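Local coordinates for DUF5624 domain-containing protein (Legionella pneumophila subsp. pneumophila, PDB 4JX2) that is of unknown function but is probably secreted, and combines alpha helices with a small mixed beta sheet in an unusual arrangement, at residues G356-F369 with T387-K399. Sequence-based numbering, arbitrary orientation.
With SO4 (sulfate ion), chain G.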
# COMPACT_ATOMS: atom_id res chain seq x y z
N GLY A 356 -3.10 20.62 -8.74
CA GLY A 356 -2.02 20.50 -7.75
C GLY A 356 -0.81 19.75 -8.25
O GLY A 356 0.21 19.69 -7.56
N ASP A 357 -0.90 19.13 -9.44
CA ASP A 357 0.24 18.50 -10.07
C ASP A 357 0.97 19.56 -10.86
O ASP A 357 0.33 20.51 -11.33
CB ASP A 357 -0.21 17.38 -11.03
CG ASP A 357 -0.74 16.11 -10.42
OD1 ASP A 357 -0.54 15.89 -9.20
OD2 ASP A 357 -1.34 15.30 -11.17
N TYR A 358 2.29 19.41 -11.04
CA TYR A 358 3.05 20.36 -11.86
C TYR A 358 2.59 20.27 -13.31
O TYR A 358 2.28 21.30 -13.92
CB TYR A 358 4.57 20.12 -11.76
CG TYR A 358 5.36 21.25 -12.37
CD1 TYR A 358 5.31 22.53 -11.83
CD2 TYR A 358 6.13 21.05 -13.51
CE1 TYR A 358 6.00 23.59 -12.41
CE2 TYR A 358 6.87 22.09 -14.08
CZ TYR A 358 6.80 23.36 -13.53
OH TYR A 358 7.49 24.43 -14.07
N THR A 359 2.48 19.04 -13.84
CA THR A 359 2.07 18.74 -15.22
C THR A 359 0.62 19.16 -15.55
O THR A 359 0.29 19.24 -16.73
CB THR A 359 2.21 17.23 -15.52
OG1 THR A 359 1.51 16.45 -14.54
CG2 THR A 359 3.66 16.79 -15.61
N TYR A 360 -0.22 19.42 -14.53
CA TYR A 360 -1.62 19.77 -14.72
C TYR A 360 -1.82 21.18 -15.33
O TYR A 360 -2.40 21.29 -16.41
CB TYR A 360 -2.42 19.62 -13.42
CG TYR A 360 -3.89 19.88 -13.65
CD1 TYR A 360 -4.68 18.96 -14.34
CD2 TYR A 360 -4.48 21.08 -13.26
CE1 TYR A 360 -6.02 19.21 -14.61
CE2 TYR A 360 -5.82 21.35 -13.52
CZ TYR A 360 -6.59 20.41 -14.20
OH TYR A 360 -7.90 20.67 -14.46
N SER A 361 -1.44 22.25 -14.60
CA SER A 361 -1.60 23.62 -15.10
C SER A 361 -0.22 24.24 -15.24
O SER A 361 0.54 24.21 -14.26
CB SER A 361 -2.46 24.44 -14.14
OG SER A 361 -3.52 25.13 -14.78
N LYS A 362 0.14 24.74 -16.47
CA LYS A 362 1.43 25.42 -16.73
C LYS A 362 1.46 26.65 -15.78
O LYS A 362 2.17 26.55 -14.76
CB LYS A 362 1.63 25.76 -18.22
N PRO A 363 0.62 27.72 -15.92
CA PRO A 363 0.55 28.71 -14.82
C PRO A 363 -0.48 28.18 -13.78
O PRO A 363 -1.65 27.97 -14.13
CB PRO A 363 0.11 30.00 -15.53
CG PRO A 363 -0.47 29.56 -16.86
CD PRO A 363 -0.35 28.06 -16.98
N PRO A 364 -0.09 27.83 -12.54
CA PRO A 364 -1.08 27.28 -11.61
C PRO A 364 -1.95 28.34 -10.93
O PRO A 364 -1.49 29.46 -10.62
CB PRO A 364 -0.23 26.55 -10.59
CG PRO A 364 1.03 27.32 -10.54
CD PRO A 364 1.24 27.95 -11.90
N LYS A 365 -3.22 27.98 -10.68
CA LYS A 365 -4.21 28.79 -9.99
C LYS A 365 -4.23 28.36 -8.53
O LYS A 365 -3.97 27.18 -8.24
CB LYS A 365 -5.60 28.60 -10.62
CG LYS A 365 -5.68 28.79 -12.13
CD LYS A 365 -7.06 28.41 -12.67
CE LYS A 365 -7.12 28.51 -14.19
NZ LYS A 365 -7.68 29.81 -14.68
N ILE A 366 -4.58 29.27 -7.60
CA ILE A 366 -4.65 28.90 -6.18
C ILE A 366 -5.83 27.93 -5.97
O ILE A 366 -5.76 27.06 -5.10
CB ILE A 366 -4.69 30.14 -5.23
CG1 ILE A 366 -4.32 29.79 -3.80
CG2 ILE A 366 -5.98 30.93 -5.30
CD1 ILE A 366 -3.00 30.22 -3.45
N GLU A 367 -6.87 28.02 -6.83
CA GLU A 367 -8.05 27.15 -6.79
C GLU A 367 -7.63 25.67 -6.88
O GLU A 367 -8.18 24.82 -6.17
CB GLU A 367 -8.99 27.51 -7.94
CG GLU A 367 -10.43 27.05 -7.76
CD GLU A 367 -11.24 26.98 -9.04
OE1 GLU A 367 -10.95 27.75 -9.99
OE2 GLU A 367 -12.19 26.15 -9.09
N ASP A 368 -6.61 25.37 -7.72
CA ASP A 368 -6.07 24.04 -7.91
C ASP A 368 -5.55 23.42 -6.60
O ASP A 368 -5.87 22.28 -6.27
CB ASP A 368 -4.97 24.07 -8.98
CG ASP A 368 -5.43 24.48 -10.38
OD1 ASP A 368 -6.66 24.64 -10.58
OD2 ASP A 368 -4.55 24.65 -11.27
N PHE A 369 -4.80 24.19 -5.84
CA PHE A 369 -4.20 23.73 -4.59
C PHE A 369 -5.27 23.56 -3.50
O PHE A 369 -5.23 22.58 -2.75
CB PHE A 369 -3.08 24.70 -4.18
CG PHE A 369 -2.02 24.74 -5.26
CD1 PHE A 369 -1.20 23.63 -5.50
CD2 PHE A 369 -1.90 25.84 -6.10
CE1 PHE A 369 -0.28 23.63 -6.54
CE2 PHE A 369 -0.96 25.85 -7.12
CZ PHE A 369 -0.16 24.75 -7.34
N THR A 387 -0.70 18.00 -1.21
CA THR A 387 -1.37 19.22 -1.67
C THR A 387 -0.43 20.06 -2.54
O THR A 387 -0.89 20.70 -3.49
CB THR A 387 -1.83 20.07 -0.46
OG1 THR A 387 -2.69 19.30 0.37
CG2 THR A 387 -2.51 21.36 -0.86
N VAL A 388 0.88 20.09 -2.18
CA VAL A 388 1.87 20.92 -2.85
C VAL A 388 3.12 20.15 -3.31
O VAL A 388 3.84 20.64 -4.18
CB VAL A 388 2.27 22.13 -1.95
CG1 VAL A 388 1.06 23.00 -1.59
CG2 VAL A 388 3.04 21.69 -0.70
N GLY A 389 3.38 18.99 -2.69
CA GLY A 389 4.56 18.15 -2.93
C GLY A 389 4.85 17.86 -4.38
O GLY A 389 5.99 18.07 -4.83
N PHE A 390 3.81 17.38 -5.14
CA PHE A 390 3.92 17.09 -6.57
C PHE A 390 4.23 18.35 -7.37
O PHE A 390 5.08 18.30 -8.26
CB PHE A 390 2.66 16.40 -7.12
CG PHE A 390 2.51 14.97 -6.66
CD1 PHE A 390 1.87 14.67 -5.45
CD2 PHE A 390 3.00 13.92 -7.42
CE1 PHE A 390 1.77 13.36 -5.00
CE2 PHE A 390 2.86 12.59 -6.98
CZ PHE A 390 2.27 12.32 -5.76
N TRP A 391 3.60 19.49 -7.02
CA TRP A 391 3.85 20.78 -7.69
C TRP A 391 5.27 21.33 -7.40
O TRP A 391 5.98 21.69 -8.34
CB TRP A 391 2.79 21.85 -7.32
CG TRP A 391 2.87 23.03 -8.24
CD1 TRP A 391 2.31 23.14 -9.48
CD2 TRP A 391 3.69 24.19 -8.06
NE1 TRP A 391 2.71 24.32 -10.07
CE2 TRP A 391 3.54 25.00 -9.21
CE3 TRP A 391 4.53 24.65 -7.03
CZ2 TRP A 391 4.17 26.24 -9.35
CZ3 TRP A 391 5.17 25.87 -7.18
CH2 TRP A 391 4.97 26.66 -8.32
N MSE A 392 5.65 21.42 -6.11
CA MSE A 392 6.96 21.96 -5.72
C MSE A 392 8.12 21.09 -6.26
O MSE A 392 9.13 21.65 -6.64
CB MSE A 392 7.05 22.20 -4.20
CG MSE A 392 8.34 22.93 -3.77
SE MSE A 392 8.66 24.67 -4.63
CE MSE A 392 7.54 25.84 -3.53
N ALA A 393 7.97 19.75 -6.35
CA ALA A 393 9.04 18.91 -6.91
C ALA A 393 9.25 19.25 -8.39
O ALA A 393 10.39 19.43 -8.81
CB ALA A 393 8.69 17.44 -6.76
N GLY A 394 8.16 19.44 -9.13
CA GLY A 394 8.18 19.79 -10.54
C GLY A 394 8.73 21.17 -10.82
O GLY A 394 9.53 21.34 -11.75
N GLU A 395 8.30 22.18 -10.02
CA GLU A 395 8.77 23.57 -10.14
C GLU A 395 10.26 23.66 -9.88
O GLU A 395 10.98 24.27 -10.67
CB GLU A 395 7.99 24.50 -9.17
CG GLU A 395 8.43 25.97 -9.19
CD GLU A 395 7.98 26.81 -10.36
OE1 GLU A 395 7.42 26.25 -11.32
OE2 GLU A 395 8.20 28.05 -10.32
N LEU A 396 10.73 23.01 -8.80
CA LEU A 396 12.16 22.98 -8.46
C LEU A 396 12.98 22.34 -9.59
O LEU A 396 13.99 22.90 -10.00
CB LEU A 396 12.41 22.25 -7.13
CG LEU A 396 12.12 23.08 -5.86
CD1 LEU A 396 12.16 22.18 -4.63
CD2 LEU A 396 13.07 24.29 -5.72
N ALA A 397 12.49 21.19 -10.12
CA ALA A 397 13.12 20.46 -11.22
C ALA A 397 13.23 21.35 -12.47
O ALA A 397 14.32 21.45 -13.05
CB ALA A 397 12.33 19.20 -11.52
N GLU A 398 12.13 22.05 -12.86
CA GLU A 398 12.12 22.95 -14.01
C GLU A 398 13.18 24.06 -13.88
O GLU A 398 13.86 24.36 -14.86
CB GLU A 398 10.74 23.59 -14.17
CG GLU A 398 10.55 24.39 -15.45
CD GLU A 398 10.13 23.59 -16.67
OE1 GLU A 398 10.06 22.35 -16.59
OE2 GLU A 398 9.83 24.24 -17.70
N LYS A 399 13.33 24.65 -12.68
CA LYS A 399 14.30 25.75 -12.44
C LYS A 399 15.67 25.22 -11.96
O LYS A 399 16.49 26.01 -11.50
CB LYS A 399 13.72 26.78 -11.43
CG LYS A 399 12.31 27.32 -11.77
CD LYS A 399 12.16 27.99 -13.15
CE LYS A 399 10.84 28.72 -13.34
NZ LYS A 399 9.65 27.82 -13.30
S SO4 G . -4.61 32.79 -9.12
O1 SO4 G . -4.96 32.96 -10.53
O2 SO4 G . -5.44 31.72 -8.57
O3 SO4 G . -3.17 32.47 -8.96
O4 SO4 G . -4.90 34.04 -8.40
O HOH W 1 1.09 18.76 -5.23
O HOH W 2 2.59 24.46 -12.92
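G356 meets the helix 386-398 through its carbonyl, whose O lies 3.4 Å from W391 CB and accepts from a water that in turn takes the backbone N-H of W391. With its positive phi, a side chain here would jam against the preceding carbonyl, so glycine suits the turn. D357 lies alongside F390, its OD1 3.9 Å from F390 CB; an acid suits this place because OD1 pairs with R372 and OD2 with R351. Y358 then lies flat over the helix backbone, one ring face on G394, whose CA makes a CH-pi contact 4.1 Å from the ring centroid. Glycine lets the ring come this close, since a CB would collide with Y358 CB. With CG anti to the backbone N (chi1 -169°), the phenol runs along the helix toward E395 and E398, and its OH gives E395 OE1 a weak hydrogen bond of 3.3 Å. E395 also pairs with K399, and its OE2 accepts the backbone N-H of S407.

Together Y358, W391 and F369 form an aromatic cluster where the loop leading into helix 366-378 crosses the helix 386-398, with M232 of helix 223-247 touching both W391 and F369. The Y358 edge meets one indole face, planes at 62°. Farther on, a second water accepts the N-H of W391 NE1, while the compact ring of P364 brings CG to 3.5 Å from W391 CZ2. F369 approaches the opposite indole face edge-on, CZ 3.6 Å from W391 CG, the planes almost perpendicular at 84°.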